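Local coordinates for tyrosine-protein phosphatase YwqE (Bacillus subtilis, PDB 3QY7) that removes phosphate from phosphotyrosine residues of proteins, as a manganese-dependent tyrosine phosphatase of the PHP-like, TIM-barrel kind, at residues L149-V154 / P242-R247; G157-I162 / L187-A192. One frame throughout, in Å; residues are numbered along the deposited sequence.

Contact 1: residues L149-V154 / P242-R247; sequences LLYHLV and PQPVKR
Tyr151 carries the contact, set against Pro242, the backbone of Gln243 and Pro244. The tyrosine side chain leaves the helix with CG anti to the backbone N (chi1 162°), which carries the ring out beside the tail, where it and the ring of Pro244 run side by side and point the same way. Pro244 CG sits over the middle of the aromatic face, 3.8 Å from the centroid of the Tyr151 ring and 13° off its normal, a CH-pi contact. Proline suits this place because its rigid ring offers C-H groups to the aromatic face. Pro244 CD comes down on the CE2 corner of Tyr151 at 3.4 Å. The carbonyl carbon of Gln243 lies obliquely to the ring, 3.3 Å from Tyr151 CD2. Pro242 meets the same ring differently: its carbonyl O lies near the ring plane, 3.7 Å from Tyr151 CE2. One turn further along the helix, Val154 extends the apolar strip, its CG1 branch resting 4.0 Å from Pro242 CB. Both prolines keep the tail extended with phi near -65°, and no polar bond joins the two segments.

The C-terminal tail, after helix 219-232, thus runs over helix 148-155 on the outside of the barrel. Gln243 also pairs by backbone with Ala185. On the inner side of the helix, Leu150 packs on Leu182 of helix 173-184 and Ile134 of strand 131-135.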
loop_
_atom_site.group_PDB
_atom_site.type_symbol
_atom_site.label_atom_id
_atom_site.label_comp_id
_atom_site.label_asym_id
_atom_site.label_seq_id
_atom_site.Cartn_x
_atom_site.Cartn_y
_atom_site.Cartn_z
ATOM N N LEU A 149 1.337 14.883 12.475
ATOM C CA LEU A 149 2.234 13.734 12.614
ATOM C C LEU A 149 2.635 13.189 11.247
ATOM O O LEU A 149 3.803 12.846 11.025
ATOM C CB LEU A 149 1.581 12.614 13.416
ATOM C CG LEU A 149 1.302 12.914 14.890
ATOM C CD1 LEU A 149 0.441 11.817 15.490
ATOM C CD2 LEU A 149 2.609 13.071 15.679
ATOM N N LEU A 150 1.659 13.090 10.346
ATOM C CA LEU A 150 1.957 12.612 8.994
ATOM C C LEU A 150 2.767 13.637 8.232
ATOM O O LEU A 150 3.759 13.297 7.557
ATOM C CB LEU A 150 0.684 12.236 8.222
ATOM C CG LEU A 150 0.898 11.790 6.768
ATOM C CD1 LEU A 150 1.662 10.483 6.721
ATOM C CD2 LEU A 150 -0.461 11.638 6.105
ATOM N N TYR A 151 2.356 14.900 8.346
ATOM C CA TYR A 151 3.104 15.984 7.749
ATOM C C TYR A 151 4.589 15.865 8.115
ATOM O O TYR A 151 5.441 15.932 7.243
ATOM C CB TYR A 151 2.561 17.340 8.195
ATOM C CG TYR A 151 3.533 18.457 7.960
ATOM C CD1 TYR A 151 4.308 18.956 9.010
ATOM C CD2 TYR A 151 3.711 18.998 6.689
ATOM C CE1 TYR A 151 5.218 19.971 8.805
ATOM C CE2 TYR A 151 4.624 20.020 6.470
ATOM C CZ TYR A 151 5.374 20.500 7.541
ATOM O OH TYR A 151 6.278 21.514 7.354
ATOM N N HIS A 152 4.891 15.705 9.399
ATOM C CA HIS A 152 6.291 15.694 9.826
ATOM C C HIS A 152 7.049 14.491 9.281
ATOM O O HIS A 152 8.173 14.642 8.799
ATOM C CB HIS A 152 6.418 15.783 11.349
ATOM C CG HIS A 152 6.161 17.157 11.888
ATOM N ND1 HIS A 152 6.918 18.255 11.527
ATOM C CD2 HIS A 152 5.216 17.616 12.743
ATOM C CE1 HIS A 152 6.453 19.326 12.144
ATOM N NE2 HIS A 152 5.419 18.967 12.883
ATOM N N LEU A 153 6.429 13.313 9.332
ATOM C CA LEU A 153 7.079 12.091 8.825
ATOM C C LEU A 153 7.369 12.204 7.330
ATOM O O LEU A 153 8.436 11.802 6.870
ATOM C CB LEU A 153 6.245 10.843 9.138
ATOM C CG LEU A 153 6.124 10.403 10.605
ATOM C CD1 LEU A 153 5.004 9.408 10.794
ATOM C CD2 LEU A 153 7.456 9.854 11.132
ATOM N N VAL A 154 6.423 12.765 6.578
ATOM C CA VAL A 154 6.597 12.987 5.147
ATOM C C VAL A 154 7.628 14.084 4.849
ATOM O O VAL A 154 8.477 13.924 3.985
ATOM C CB VAL A 154 5.241 13.261 4.444
ATOM C CG1 VAL A 154 5.458 13.720 2.992
ATOM C CG2 VAL A 154 4.371 12.008 4.492
ATOM N N PRO A 242 5.290 19.024 0.952
ATOM C CA PRO A 242 4.293 18.669 1.952
ATOM C C PRO A 242 3.793 19.894 2.698
ATOM O O PRO A 242 4.533 20.879 2.857
ATOM C CB PRO A 242 5.050 17.742 2.910
ATOM C CG PRO A 242 6.486 18.027 2.674
ATOM C CD PRO A 242 6.608 18.420 1.243
ATOM N N GLN A 243 2.537 19.834 3.126
ATOM C CA GLN A 243 1.907 20.965 3.796
ATOM C C GLN A 243 1.262 20.506 5.093
ATOM O O GLN A 243 0.782 19.378 5.188
ATOM C CB GLN A 243 0.879 21.632 2.876
ATOM C CG GLN A 243 1.389 22.020 1.481
ATOM C CD GLN A 243 2.443 23.124 1.477
ATOM O OE1 GLN A 243 2.621 23.849 2.464
ATOM N NE2 GLN A 243 3.144 23.261 0.349
ATOM N N PRO A 244 1.305 21.355 6.138
ATOM C CA PRO A 244 0.580 20.973 7.333
ATOM C C PRO A 244 -0.917 20.898 7.069
ATOM O O PRO A 244 -1.452 21.613 6.213
ATOM C CB PRO A 244 0.894 22.116 8.306
ATOM C CG PRO A 244 2.252 22.531 7.917
ATOM C CD PRO A 244 2.267 22.438 6.411
ATOM N N VAL A 245 -1.554 20.024 7.793
ATOM C CA VAL A 245 -2.978 19.904 7.768
ATOM C C VAL A 245 -3.392 20.028 9.224
ATOM O O VAL A 245 -2.746 19.532 10.093
ATOM C CB VAL A 245 -3.445 18.611 7.104
ATOM C CG1 VAL A 245 -2.394 17.651 6.876
ATOM C CG2 VAL A 245 -4.681 18.005 7.661
ATOM N N LYS A 246 -4.471 20.707 9.437
ATOM C CA LYS A 246 -4.960 21.099 10.736
ATOM C C LYS A 246 -6.104 20.229 11.096
ATOM O O LYS A 246 -6.587 19.577 10.226
ATOM C CB LYS A 246 -5.622 22.448 10.550
ATOM C CG LYS A 246 -6.931 22.162 9.812
ATOM C CD LYS A 246 -7.697 23.308 9.197
ATOM C CE LYS A 246 -9.172 22.969 9.251
ATOM N NZ LYS A 246 -9.942 23.687 8.282
ATOM N N ARG A 247 -6.552 20.328 12.367
ATOM C CA ARG A 247 -7.752 19.650 12.886
ATOM C C ARG A 247 -7.579 18.139 12.995
ATOM O O ARG A 247 -7.918 17.538 14.020
ATOM C CB ARG A 247 -8.992 19.998 12.042
ATOM C CG ARG A 247 -10.336 19.863 12.743
ATOM C CD ARG A 247 -10.585 20.992 13.742
ATOM N NE ARG A 247 -11.949 20.949 14.263
ATOM C CZ ARG A 247 -12.974 21.628 13.747
ATOM N NH1 ARG A 247 -12.796 22.417 12.692
ATOM N NH2 ARG A 247 -14.181 21.522 14.289
#

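Contact 2: residues G157-I162 / L187-A192; sequences GAASQI and LIHFVA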
loop_
_atom_site.group_PDB
_atom_site.type_symbol
_atom_site.label_atom_id
_atom_site.label_comp_id
_atom_site.label_asym_id
_atom_site.label_seq_id
_atom_site.Cartn_x
_atom_site.Cartn_y
_atom_site.Cartn_z
ATOM N N GLY A 157 10.899 12.586 4.996
ATOM C CA GLY A 157 11.294 11.692 3.905
ATOM C C GLY A 157 10.434 10.462 3.670
ATOM O O GLY A 157 10.646 9.742 2.696
ATOM N N ALA A 158 9.448 10.244 4.535
ATOM C CA ALA A 158 8.535 9.110 4.383
ATOM C C ALA A 158 7.598 9.393 3.231
ATOM O O ALA A 158 7.291 10.541 2.917
ATOM C CB ALA A 158 7.734 8.900 5.653
ATOM N N ALA A 159 7.177 8.319 2.571
ATOM C CA ALA A 159 6.054 8.401 1.633
ATOM C C ALA A 159 4.830 7.769 2.270
ATOM O O ALA A 159 4.930 7.075 3.281
ATOM C CB ALA A 159 6.421 7.659 0.331
ATOM N N SER A 160 3.658 7.983 1.672
ATOM C CA SER A 160 2.473 7.264 2.153
ATOM C C SER A 160 1.522 6.854 1.026
ATOM O O SER A 160 1.544 7.428 -0.066
ATOM C CB SER A 160 1.731 8.045 3.258
ATOM O OG SER A 160 0.850 9.015 2.734
ATOM N N GLN A 161 0.693 5.874 1.337
ATOM C CA GLN A 161 -0.216 5.262 0.369
ATOM C C GLN A 161 -1.633 5.280 0.932
ATOM O O GLN A 161 -1.908 4.710 1.997
ATOM C CB GLN A 161 0.267 3.834 0.059
ATOM C CG GLN A 161 -0.806 2.928 -0.570
ATOM C CD GLN A 161 -1.533 2.096 0.457
ATOM O OE1 GLN A 161 -0.920 1.492 1.334
ATOM N NE2 GLN A 161 -2.865 2.008 0.321
ATOM N N ILE A 162 -2.518 5.945 0.195
ATOM C CA ILE A 162 -3.927 6.037 0.533
ATOM C C ILE A 162 -4.681 4.867 -0.086
ATOM O O ILE A 162 -4.251 4.300 -1.093
ATOM C CB ILE A 162 -4.519 7.392 0.092
ATOM C CG1 ILE A 162 -5.798 7.700 0.877
ATOM C CG2 ILE A 162 -4.721 7.483 -1.436
ATOM C CD1 ILE A 162 -5.772 9.085 1.426
ATOM N N LEU A 187 0.623 14.924 0.990
ATOM C CA LEU A 187 1.144 13.950 1.942
ATOM C C LEU A 187 0.993 12.508 1.486
ATOM O O LEU A 187 1.470 11.591 2.154
ATOM C CB LEU A 187 0.472 14.130 3.307
ATOM C CG LEU A 187 0.685 15.476 3.998
ATOM C CD1 LEU A 187 0.058 15.379 5.373
ATOM C CD2 LEU A 187 2.170 15.860 4.103
ATOM N N ILE A 188 0.319 12.331 0.352
ATOM C CA ILE A 188 0.038 11.022 -0.229
ATOM C C ILE A 188 0.810 10.893 -1.542
ATOM O O ILE A 188 0.830 11.825 -2.342
ATOM C CB ILE A 188 -1.480 10.894 -0.538
ATOM C CG1 ILE A 188 -2.323 11.071 0.737
ATOM C CG2 ILE A 188 -1.818 9.583 -1.276
ATOM C CD1 ILE A 188 -2.038 10.109 1.914
ATOM N N HIS A 189 1.409 9.720 -1.761
ATOM C CA HIS A 189 2.244 9.490 -2.945
ATOM C C HIS A 189 1.764 8.355 -3.835
ATOM O O HIS A 189 2.185 8.281 -4.981
ATOM C CB HIS A 189 3.693 9.308 -2.516
ATOM C CG HIS A 189 4.155 10.421 -1.630
ATOM N ND1 HIS A 189 4.014 10.374 -0.260
ATOM C CD2 HIS A 189 4.650 11.645 -1.920
ATOM C CE1 HIS A 189 4.447 11.510 0.260
ATOM N NE2 HIS A 189 4.834 12.301 -0.724
ATOM N N PHE A 190 0.883 7.506 -3.311
ATOM C CA PHE A 190 0.341 6.344 -4.032
ATOM C C PHE A 190 -1.134 6.161 -3.675
ATOM O O PHE A 190 -1.564 6.523 -2.569
ATOM C CB PHE A 190 1.039 5.035 -3.612
ATOM C CG PHE A 190 2.535 5.071 -3.666
ATOM C CD1 PHE A 190 3.213 4.825 -4.862
ATOM C CD2 PHE A 190 3.272 5.285 -2.502
ATOM C CE1 PHE A 190 4.603 4.830 -4.907
ATOM C CE2 PHE A 190 4.680 5.282 -2.538
ATOM C CZ PHE A 190 5.343 5.051 -3.731
ATOM N N VAL A 191 -1.900 5.577 -4.595
ATOM C CA VAL A 191 -3.239 5.099 -4.291
ATOM C C VAL A 191 -3.233 3.598 -4.577
ATOM O O VAL A 191 -2.702 3.155 -5.613
ATOM C CB VAL A 191 -4.310 5.794 -5.165
ATOM C CG1 VAL A 191 -5.700 5.427 -4.672
ATOM C CG2 VAL A 191 -4.109 7.315 -5.190
ATOM N N ALA A 192 -3.762 2.808 -3.654
ATOM C CA ALA A 192 -3.751 1.364 -3.824
ATOM C C ALA A 192 -4.986 0.734 -3.202
ATOM O O ALA A 192 -5.628 1.330 -2.330
ATOM C CB ALA A 192 -2.449 0.742 -3.231
#
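Leu187 gives its carbonyl O to the hydroxyl of Ser160, which donates across 2.7 Å from OG. Serine suits the place because its short hydroxyl reaches that oxygen, with chi1 of 83° placing OG between its own N and carbonyl carbon; Ile188 CD1 lies against the same OG. Next, Ile188 turns its branches toward Ile162: the two side chains cross at about a right angle, with Ile188 CG2 3.6 Å from Ile162 CG2, an apolar layer suited to beta-branched residues. His189 grips Ser160 twice. Its main-chain N donates to Ser160 O at 2.9 Å, and its ring nitrogen ND1 accepts the N-H of Ser160 at 3.1 Å, the donor being close to the imidazole plane. This bond requires ND1 to be unprotonated and fixes the rotation of the ring. Phe190 begins the regular pairing: its N makes a weak bond to Ser160 O, its O receives Ile162 N at 3.0 Å, and its CB packs 3.9 Å from Gln161 CB. Val191 lies on the other face of the sheet, beside Ile162 CG2. Ala192 N then binds Ile162 O at 3.0 Å, and its small CB leaves room for the bent Gln161 side chain, whose OE1 is hydrogen-bonded to ND1 of His5, a ligand of a bound iron ion.

Neighbouring parallel strands with helices 164-168 and 173-184 between them in the chain form a beta-alpha-beta crossover, the repeating element of the TIM-barrel fold, here with Gln161 in the second shell of the metal site.

In the fold
Contact 1 lies at the surface and contact 2 in the buried interior, their centres about 12 Å apart. Along the chain, helix 148-155 leads directly into strand 159-163; the crossover to strand 190-192 follows, and the tail 242-247 comes last, so contact 1 spans a length of chain that includes both strands of contact 2. The two meet where Val154 packs on His189 and where Pro242 and Val245 pack on Leu187. The C-terminal tail thus covers the start of segment 187-192 from outside, while further along the strands Gln161 faces the metal centre. Contact 1 therefore stays outside the barrel, and contact 2 leads in toward the metal site, where catalysis probably takes place.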